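Long-range contact in TRAP dicarboxylate transporter, DctP subunit (Anaerococcus prevoti, PDB 4N91), which binds D-glucuronate in its alpha and beta forms, probably as the extracytoplasmic solute receptor of a TRAP transporter: residues F143-S155 with F266-K278. Numbering follows the deposited sequence.
Sequences FEGVTWLDAGSRS and FKVLNEVQRKEWK. With BDP (beta-D-glucopyranuronic acid), chain C.
In this periplasmic-binding-protein fold, edge strand 143-149 of the five-stranded sheet runs nearly parallel to helix 256-290, their local axes 7.9 Å apart, before residues 150-153 lead to the sugar site. Gln-273 and Asp-150 join side-chain amide to backbone by two bonds: Asp-150 N donates to Gln-273 OE1 (2.9 Å), and Gln-273 NE2 to Asp-150 O (2.8 Å) on a lone pair. A primary amide suits the place because it offers donor and acceptor side by side, and the bend at chi2 (-86°) brings it alongside the Asp-150 backbone. About one helical turn earlier, Asn-270 ND2, over one face of the Trp-148 ring, donates to Trp-148 O, while Asn-270 OD1 accepts from Arg-274 NH1. Trp-148 CZ2 sits over the centre of one face of the Arg-274 guanidinium, 3.5 Å from CZ, the planes 40° apart; Arg-274 NH1 and Trp-148 NE1 both reach Asp-126. Farther back along the strand, Val-146 sets CG2 over the centre of the Phe-266 ring. Trp-277 packs one indole face against Asp-150 O and Ala-151 CA; an alanine here would probably leave a gap against this bend and let residues 150-152 shift, two residues before Arg-154, whose NH2 donates to glucuronate O6B and NH1 to O5. Asp-150 suits the bend because its OD1 accepts from Gly-152 N (2.9 Å), an Asx turn, while OD2 accepts from a water that also donates to Arg-274 O.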
ATOM      1  N   PHE A 143      -3.655 -17.113   3.746  1.00 17.92           N
ATOM      2  CA  PHE A 143      -2.401 -16.438   3.412  1.00 18.16           C
ATOM      3  C   PHE A 143      -1.674 -15.822   4.605  1.00 18.95           C
ATOM      4  O   PHE A 143      -2.240 -15.619   5.687  1.00 19.77           O
ATOM      5  CB  PHE A 143      -2.651 -15.367   2.336  1.00 16.76           C
ATOM      6  CG  PHE A 143      -3.539 -14.227   2.773  1.00 17.40           C
ATOM      7  CD1 PHE A 143      -3.021 -13.117   3.420  1.00 18.33           C
ATOM      8  CD2 PHE A 143      -4.900 -14.244   2.482  1.00 21.37           C
ATOM      9  CE1 PHE A 143      -3.841 -12.055   3.799  1.00 20.35           C
ATOM     10  CE2 PHE A 143      -5.729 -13.200   2.856  1.00 19.73           C
ATOM     11  CZ  PHE A 143      -5.210 -12.094   3.497  1.00 18.93           C
ATOM     12  N   GLU A 144      -0.397 -15.520   4.402  1.00 19.79           N
ATOM     13  CA  GLU A 144       0.343 -14.761   5.388  1.00 20.83           C
ATOM     14  C   GLU A 144       1.258 -13.767   4.706  1.00 19.10           C
ATOM     15  O   GLU A 144       1.718 -13.986   3.568  1.00 16.97           O
ATOM     16  CB  GLU A 144       1.097 -15.669   6.344  1.00 25.62           C
ATOM     17  CG  GLU A 144       2.358 -16.250   5.842  1.00 27.16           C
ATOM     18  CD  GLU A 144       3.039 -17.149   6.889  1.00 42.63           C
ATOM     19  OE1 GLU A 144       2.719 -17.061   8.095  1.00 44.15           O
ATOM     20  OE2 GLU A 144       3.880 -17.965   6.491  1.00 51.17           O
ATOM     21  N   GLY A 145       1.493 -12.659   5.399  1.00 16.94           N
ATOM     22  CA  GLY A 145       2.429 -11.645   4.934  1.00 15.88           C
ATOM     23  C   GLY A 145       3.835 -12.161   5.103  1.00 15.93           C
ATOM     24  O   GLY A 145       4.153 -12.807   6.104  1.00 18.93           O
ATOM     25  N   VAL A 146       4.678 -11.888   4.112  1.00 14.20           N
ATOM     26  CA  VAL A 146       6.070 -12.301   4.171  1.00 14.47           C
ATOM     27  C   VAL A 146       7.063 -11.137   4.162  1.00 17.51           C
ATOM     28  O   VAL A 146       8.196 -11.288   4.660  1.00 17.98           O
ATOM     29  CB  VAL A 146       6.429 -13.302   3.051  1.00 17.17           C
ATOM     30  CG1 VAL A 146       5.641 -14.611   3.247  1.00 20.70           C
ATOM     31  CG2 VAL A 146       6.241 -12.686   1.662  1.00 18.60           C
ATOM     32  N   THR A 147       6.620  -9.991   3.650  1.00 16.63           N
ATOM     33  CA  THR A 147       7.393  -8.756   3.727  1.00 13.97           C
ATOM     34  C   THR A 147       6.490  -7.590   3.346  1.00 15.76           C
ATOM     35  O   THR A 147       5.311  -7.794   3.043  1.00 15.24           O
ATOM     36  CB  THR A 147       8.693  -8.798   2.862  1.00 14.88           C
ATOM     37  OG1 THR A 147       9.536  -7.686   3.201  1.00 16.54           O
ATOM     38  CG2 THR A 147       8.388  -8.774   1.403  1.00 18.92           C
ATOM     39  N   TRP A 148       7.048  -6.388   3.404  1.00 15.63           N
ATOM     40  CA  TRP A 148       6.347  -5.176   3.013  1.00 15.99           C
ATOM     41  C   TRP A 148       7.132  -4.459   1.911  1.00 15.34           C
ATOM     42  O   TRP A 148       8.310  -4.739   1.658  1.00 14.04           O
ATOM     43  CB  TRP A 148       6.163  -4.263   4.224  1.00 16.17           C
ATOM     44  CG  TRP A 148       7.471  -3.671   4.735  1.00 15.51           C
ATOM     45  CD1 TRP A 148       8.430  -4.297   5.504  1.00 17.10           C
ATOM     46  CD2 TRP A 148       7.946  -2.337   4.525  1.00 15.55           C
ATOM     47  NE1 TRP A 148       9.470  -3.429   5.767  1.00 19.06           N
ATOM     48  CE2 TRP A 148       9.190  -2.219   5.188  1.00 18.57           C
ATOM     49  CE3 TRP A 148       7.429  -1.226   3.853  1.00 18.04           C
ATOM     50  CZ2 TRP A 148       9.930  -1.045   5.174  1.00 21.21           C
ATOM     51  CZ3 TRP A 148       8.164  -0.058   3.849  1.00 19.52           C
ATOM     52  CH2 TRP A 148       9.406   0.022   4.508  1.00 19.17           C
ATOM     53  N   LEU A 149       6.451  -3.538   1.248  1.00 13.54           N
ATOM     54  CA  LEU A 149       7.048  -2.724   0.210  1.00 11.98           C
ATOM     55  C   LEU A 149       6.642  -1.291   0.467  1.00 13.47           C
ATOM     56  O   LEU A 149       5.532  -1.041   0.946  1.00 13.27           O
ATOM     57  CB  LEU A 149       6.571  -3.160  -1.181  1.00 14.59           C
ATOM     58  CG  LEU A 149       6.733  -4.665  -1.497  1.00 13.19           C
ATOM     59  CD1 LEU A 149       5.993  -4.995  -2.747  1.00 13.91           C
ATOM     60  CD2 LEU A 149       8.176  -5.108  -1.581  1.00 16.63           C
ATOM     61  N   ASP A 150       7.514  -0.353   0.118  1.00 12.90           N
ATOM     62  CA  ASP A 150       7.285   1.063   0.364  1.00 11.39           C
ATOM     63  C   ASP A 150       6.332   1.626  -0.701  1.00 14.13           C
ATOM     64  O   ASP A 150       6.515   1.400  -1.902  1.00 15.69           O
ATOM     65  CB  ASP A 150       8.622   1.796   0.264  1.00 13.54           C
ATOM     66  CG  ASP A 150       8.635   3.144   0.962  1.00 18.23           C
ATOM     67  OD1 ASP A 150       7.573   3.706   1.297  1.00 18.40           O
ATOM     68  OD2 ASP A 150       9.768   3.656   1.185  1.00 20.92           O
ATOM     69  N   ALA A 151       5.309   2.335  -0.247  1.00 15.03           N
ATOM     70  CA  ALA A 151       4.402   3.067  -1.132  1.00 12.78           C
ATOM     71  C   ALA A 151       4.307   4.533  -0.693  1.00 13.80           C
ATOM     72  O   ALA A 151       3.319   5.215  -0.967  1.00 13.05           O
ATOM     73  CB  ALA A 151       3.039   2.412  -1.155  1.00 13.14           C
ATOM     74  N   GLY A 152       5.344   5.042  -0.027  1.00 14.72           N
ATOM     75  CA  GLY A 152       5.374   6.454   0.332  1.00 15.95           C
ATOM     76  C   GLY A 152       4.212   6.870   1.206  1.00 15.61           C
ATOM     77  O   GLY A 152       3.724   6.077   2.005  1.00 14.67           O
ATOM     78  N   SER A 153       3.768   8.118   1.063  1.00 15.07           N
ATOM     79  CA  SER A 153       2.629   8.622   1.806  1.00 14.03           C
ATOM     80  C   SER A 153       1.510   8.997   0.832  1.00 16.00           C
ATOM     81  O   SER A 153       1.772   9.272  -0.337  1.00 16.23           O
ATOM     82  CB  SER A 153       3.002   9.855   2.647  1.00 18.23           C
ATOM     83  OG  SER A 153       3.339  10.946   1.815  1.00 23.33           O
ATOM     84  N   ARG A 154       0.276   8.972   1.327  1.00 13.42           N
ATOM     85  CA  ARG A 154      -0.887   9.270   0.514  1.00 13.15           C
ATOM     86  C   ARG A 154      -1.398  10.666   0.814  1.00 14.01           C
ATOM     87  O   ARG A 154      -1.565  11.048   1.974  1.00 15.36           O
ATOM     88  CB  ARG A 154      -1.988   8.241   0.757  1.00 13.43           C
ATOM     89  CG  ARG A 154      -1.519   6.830   0.421  1.00 14.05           C
ATOM     90  CD  ARG A 154      -2.528   5.804   0.683  1.00 13.82           C
ATOM     91  NE  ARG A 154      -3.670   5.803  -0.238  1.00 15.12           N
ATOM     92  CZ  ARG A 154      -3.771   5.035  -1.314  1.00 16.52           C
ATOM     93  NH1 ARG A 154      -2.774   4.226  -1.671  1.00 13.79           N
ATOM     94  NH2 ARG A 154      -4.881   5.079  -2.040  1.00 14.88           N
ATOM     95  N   SER A 155      -1.621  11.430  -0.244  1.00 12.00           N
ATOM     96  CA  SER A 155      -2.141  12.777  -0.168  1.00 11.84           C
ATOM     97  C   SER A 155      -3.218  12.979  -1.227  1.00 13.40           C
ATOM     98  O   SER A 155      -3.195  12.300  -2.250  1.00 12.70           O
ATOM     99  CB  SER A 155      -1.028  13.764  -0.473  1.00 14.79           C
ATOM    100  OG  SER A 155      -0.108  13.850   0.601  1.00 14.97           O
ATOM    101  N   PHE A 266      12.468 -13.008  -0.388  1.00 17.97           N
ATOM    102  CA  PHE A 266      11.543 -11.985   0.073  1.00 16.42           C
ATOM    103  C   PHE A 266      12.309 -10.790   0.650  1.00 15.28           C
ATOM    104  O   PHE A 266      11.864  -9.646   0.541  1.00 17.59           O
ATOM    105  CB  PHE A 266      10.610 -12.557   1.142  1.00 18.04           C
ATOM    106  CG  PHE A 266       9.691 -13.650   0.659  1.00 16.07           C
ATOM    107  CD1 PHE A 266       9.123 -13.618  -0.601  1.00 21.41           C
ATOM    108  CD2 PHE A 266       9.390 -14.719   1.500  1.00 21.79           C
ATOM    109  CE1 PHE A 266       8.258 -14.631  -1.023  1.00 29.11           C
ATOM    110  CE2 PHE A 266       8.528 -15.724   1.077  1.00 20.92           C
ATOM    111  CZ  PHE A 266       7.993 -15.692  -0.179  1.00 20.07           C
ATOM    112  N   LYS A 267      13.444 -11.048   1.296  1.00 18.04           N
ATOM    113  CA  LYS A 267      14.266  -9.984   1.840  1.00 16.80           C
ATOM    114  C   LYS A 267      14.868  -9.180   0.706  1.00 17.98           C
ATOM    115  O   LYS A 267      14.916  -7.957   0.745  1.00 17.69           O
ATOM    116  CB  LYS A 267      15.375 -10.548   2.716  1.00 22.01           C
ATOM    117  CG  LYS A 267      16.139  -9.466   3.436  1.00 25.96           C
ATOM    118  CD  LYS A 267      17.268 -10.056   4.305  1.00 38.14           C
ATOM    119  CE  LYS A 267      16.775 -11.172   5.225  1.00 49.86           C
ATOM    120  NZ  LYS A 267      17.913 -11.783   5.986  1.00 57.95           N
ATOM    121  N   VAL A 268      15.337  -9.870  -0.320  1.00 17.36           N
ATOM    122  CA  VAL A 268      15.862  -9.178  -1.507  1.00 17.67           C
ATOM    123  C   VAL A 268      14.789  -8.310  -2.158  1.00 16.93           C
ATOM    124  O   VAL A 268      15.055  -7.174  -2.568  1.00 17.27           O
ATOM    125  CB  VAL A 268      16.425 -10.190  -2.547  1.00 19.64           C
ATOM    126  CG1 VAL A 268      16.748  -9.496  -3.868  1.00 20.68           C
ATOM    127  CG2 VAL A 268      17.670 -10.848  -1.985  1.00 21.74           C
ATOM    128  N   LEU A 269      13.590  -8.857  -2.268  1.00 14.91           N
ATOM    129  CA  LEU A 269      12.431  -8.131  -2.792  1.00 16.43           C
ATOM    130  C   LEU A 269      12.219  -6.819  -2.034  1.00 14.73           C
ATOM    131  O   LEU A 269      12.106  -5.743  -2.614  1.00 14.25           O
ATOM    132  CB  LEU A 269      11.203  -9.021  -2.644  1.00 17.65           C
ATOM    133  CG  LEU A 269       9.843  -8.376  -2.823  1.00 16.09           C
ATOM    134  CD1 LEU A 269       9.714  -7.670  -4.156  1.00 15.67           C
ATOM    135  CD2 LEU A 269       8.774  -9.482  -2.687  1.00 16.04           C
ATOM    136  N   ASN A 270      12.185  -6.926  -0.713  1.00 15.17           N
ATOM    137  CA  ASN A 270      12.016  -5.752   0.139  1.00 16.52           C
ATOM    138  C   ASN A 270      13.130  -4.731  -0.127  1.00 13.88           C
ATOM    139  O   ASN A 270      12.878  -3.537  -0.311  1.00 15.84           O
ATOM    140  CB  ASN A 270      12.007  -6.198   1.605  1.00 17.99           C
ATOM    141  CG  ASN A 270      12.005  -5.041   2.581  1.00 18.43           C
ATOM    142  OD1 ASN A 270      13.052  -4.616   3.063  1.00 18.47           O
ATOM    143  ND2 ASN A 270      10.829  -4.535   2.888  1.00 17.70           N
ATOM    144  N   GLU A 271      14.364  -5.195  -0.148  1.00 12.96           N
ATOM    145  CA  GLU A 271      15.509  -4.298  -0.308  1.00 13.49           C
ATOM    146  C   GLU A 271      15.550  -3.606  -1.664  1.00 14.32           C
ATOM    147  O   GLU A 271      15.773  -2.397  -1.740  1.00 15.16           O
ATOM    148  CB  GLU A 271      16.803  -5.069  -0.085  1.00 15.43           C
ATOM    149  CG  GLU A 271      16.950  -5.521   1.377  1.00 17.24           C
ATOM    150  CD  GLU A 271      17.953  -6.614   1.566  1.00 17.25           C
ATOM    151  OE1 GLU A 271      18.353  -7.251   0.571  1.00 17.40           O
ATOM    152  OE2 GLU A 271      18.392  -6.828   2.728  1.00 19.06           O
ATOM    153  N   VAL A 272      15.312  -4.362  -2.725  1.00 15.81           N
ATOM    154  CA  VAL A 272      15.389  -3.809  -4.075  1.00 16.43           C
ATOM    155  C   VAL A 272      14.225  -2.879  -4.334  1.00 13.93           C
ATOM    156  O   VAL A 272      14.416  -1.778  -4.838  1.00 14.25           O
ATOM    157  CB  VAL A 272      15.440  -4.923  -5.138  1.00 15.17           C
ATOM    158  CG1 VAL A 272      15.306  -4.347  -6.525  1.00 17.61           C
ATOM    159  CG2 VAL A 272      16.749  -5.704  -5.005  1.00 16.74           C
ATOM    160  N   GLN A 273      13.022  -3.273  -3.925  1.00 14.07           N
ATOM    161  CA  GLN A 273      11.868  -2.385  -4.055  1.00 13.96           C
ATOM    162  C   GLN A 273      12.051  -1.061  -3.329  1.00 14.61           C
ATOM    163  O   GLN A 273      11.744  -0.006  -3.876  1.00 13.80           O
ATOM    164  CB  GLN A 273      10.606  -3.074  -3.557  1.00 14.02           C
ATOM    165  CG  GLN A 273       9.349  -2.361  -3.976  1.00 13.73           C
ATOM    166  CD  GLN A 273       8.911  -1.257  -3.056  1.00 14.83           C
ATOM    167  OE1 GLN A 273       9.443  -1.079  -1.953  1.00 13.67           O
ATOM    168  NE2 GLN A 273       7.888  -0.510  -3.498  1.00 14.52           N
ATOM    169  N   ARG A 274      12.580  -1.110  -2.112  1.00 13.63           N
ATOM    170  CA  ARG A 274      12.769   0.115  -1.345  1.00 14.00           C
ATOM    171  C   ARG A 274      13.825   1.033  -1.971  1.00 15.34           C
ATOM    172  O   ARG A 274      13.643   2.257  -2.015  1.00 17.64           O
ATOM    173  CB  ARG A 274      13.103  -0.222   0.106  1.00 14.78           C
ATOM    174  CG  ARG A 274      11.919  -0.715   0.861  1.00 16.74           C
ATOM    175  CD  ARG A 274      12.308  -1.443   2.123  1.00 16.33           C
ATOM    176  NE  ARG A 274      12.899  -0.538   3.106  1.00 20.85           N
ATOM    177  CZ  ARG A 274      13.277  -0.924   4.321  1.00 27.87           C
ATOM    178  NH1 ARG A 274      13.172  -2.193   4.697  1.00 25.42           N
ATOM    179  NH2 ARG A 274      13.754  -0.033   5.161  1.00 30.19           N
ATOM    180  N   LYS A 275      14.907   0.457  -2.485  1.00 15.46           N
ATOM    181  CA  LYS A 275      15.931   1.259  -3.164  1.00 14.81           C
ATOM    182  C   LYS A 275      15.355   1.899  -4.412  1.00 14.42           C
ATOM    183  O   LYS A 275      15.577   3.091  -4.710  1.00 17.74           O
ATOM    184  CB  LYS A 275      17.113   0.378  -3.531  1.00 17.30           C
ATOM    185  CG  LYS A 275      18.243   1.043  -4.326  1.00 18.01           C
ATOM    186  CD  LYS A 275      18.017   0.926  -5.834  1.00 20.76           C
ATOM    187  CE  LYS A 275      19.275   1.173  -6.638  1.00 33.03           C
ATOM    188  NZ  LYS A 275      19.003   1.128  -8.098  1.00 28.76           N
ATOM    189  N   GLU A 276      14.587   1.115  -5.156  1.00 15.51           N
ATOM    190  CA  GLU A 276      14.021   1.624  -6.409  1.00 17.84           C
ATOM    191  C   GLU A 276      12.932   2.641  -6.140  1.00 16.18           C
ATOM    192  O   GLU A 276      12.732   3.564  -6.934  1.00 16.45           O
ATOM    193  CB  GLU A 276      13.501   0.465  -7.268  1.00 17.56           C
ATOM    194  CG  GLU A 276      14.590  -0.465  -7.754  1.00 17.06           C
ATOM    195  CD  GLU A 276      15.556   0.157  -8.750  1.00 21.99           C
ATOM    196  OE1 GLU A 276      15.343   1.299  -9.221  1.00 21.67           O
ATOM    197  OE2 GLU A 276      16.543  -0.515  -9.086  1.00 26.84           O
ATOM    198  N   TRP A 277      12.237   2.485  -5.022  1.00 15.27           N
ATOM    199  CA  TRP A 277      11.177   3.412  -4.638  1.00 14.36           C
ATOM    200  C   TRP A 277      11.721   4.830  -4.505  1.00 18.49           C
ATOM    201  O   TRP A 277      11.146   5.784  -5.016  1.00 17.40           O
ATOM    202  CB  TRP A 277      10.507   2.983  -3.328  1.00 15.46           C
ATOM    203  CG  TRP A 277       9.482   3.975  -2.963  1.00 13.68           C
ATOM    204  CD1 TRP A 277       9.586   4.975  -2.027  1.00 19.87           C
ATOM    205  CD2 TRP A 277       8.199   4.128  -3.572  1.00 15.76           C
ATOM    206  NE1 TRP A 277       8.441   5.729  -2.020  1.00 18.52           N
ATOM    207  CE2 TRP A 277       7.582   5.238  -2.971  1.00 19.33           C
ATOM    208  CE3 TRP A 277       7.511   3.434  -4.581  1.00 18.31           C
ATOM    209  CZ2 TRP A 277       6.312   5.675  -3.342  1.00 19.84           C
ATOM    210  CZ3 TRP A 277       6.256   3.871  -4.942  1.00 19.25           C
ATOM    211  CH2 TRP A 277       5.670   4.976  -4.320  1.00 20.79           C
ATOM    212  N   LYS A 278      12.861   4.961  -3.834  1.00 18.63           N
ATOM    213  CA  LYS A 278      13.483   6.273  -3.622  1.00 23.86           C
ATOM    214  C   LYS A 278      13.791   6.968  -4.943  1.00 20.89           C
ATOM    215  O   LYS A 278      13.440   8.129  -5.140  1.00 25.87           O
ATOM    216  CB  LYS A 278      14.761   6.121  -2.784  1.00 20.06           C
ATOM    217  CG  LYS A 278      14.526   5.495  -1.419  1.00 26.04           C
ATOM    218  CD  LYS A 278      15.833   5.319  -0.654  1.00 34.04           C
ATOM    219  CE  LYS A 278      15.703   4.307   0.480  1.00 41.81           C
ATOM    220  NZ  LYS A 278      14.881   4.834   1.602  1.00 46.19           N
TER
HETATM  221  C1  BDP C 402      -0.580   2.376  -4.466  0.66 11.04           C
HETATM  222  C2  BDP C 402      -0.277   1.098  -3.832  0.66 10.84           C
HETATM  223  C3  BDP C 402      -1.081  -0.001  -4.463  0.66 11.12           C
HETATM  224  C4  BDP C 402      -2.484   0.254  -4.353  0.66 11.11           C
HETATM  225  C5  BDP C 402      -2.788   1.577  -4.939  0.66  9.51           C
HETATM  226  C6  BDP C 402      -4.267   1.986  -4.712  0.66 11.29           C
HETATM  227  O2  BDP C 402       1.106   0.846  -4.303  0.66 10.60           O
HETATM  228  O3  BDP C 402      -0.742  -1.286  -3.846  0.66 12.27           O
HETATM  229  O4  BDP C 402      -3.260  -0.692  -4.887  0.66 12.65           O
HETATM  230  O5  BDP C 402      -1.976   2.627  -4.306  0.66 12.23           O
HETATM  231  O6A BDP C 402      -5.115   1.171  -5.136  0.66 12.50           O
HETATM  232  O1  BDP C 402       0.009   3.405  -3.630  0.66 11.71           O
HETATM  233  O6B BDP C 402      -4.523   3.156  -4.350  0.66 13.00           O
HETATM  234  O   HOH W   1      12.322   3.142   0.465  1.00 22.53           O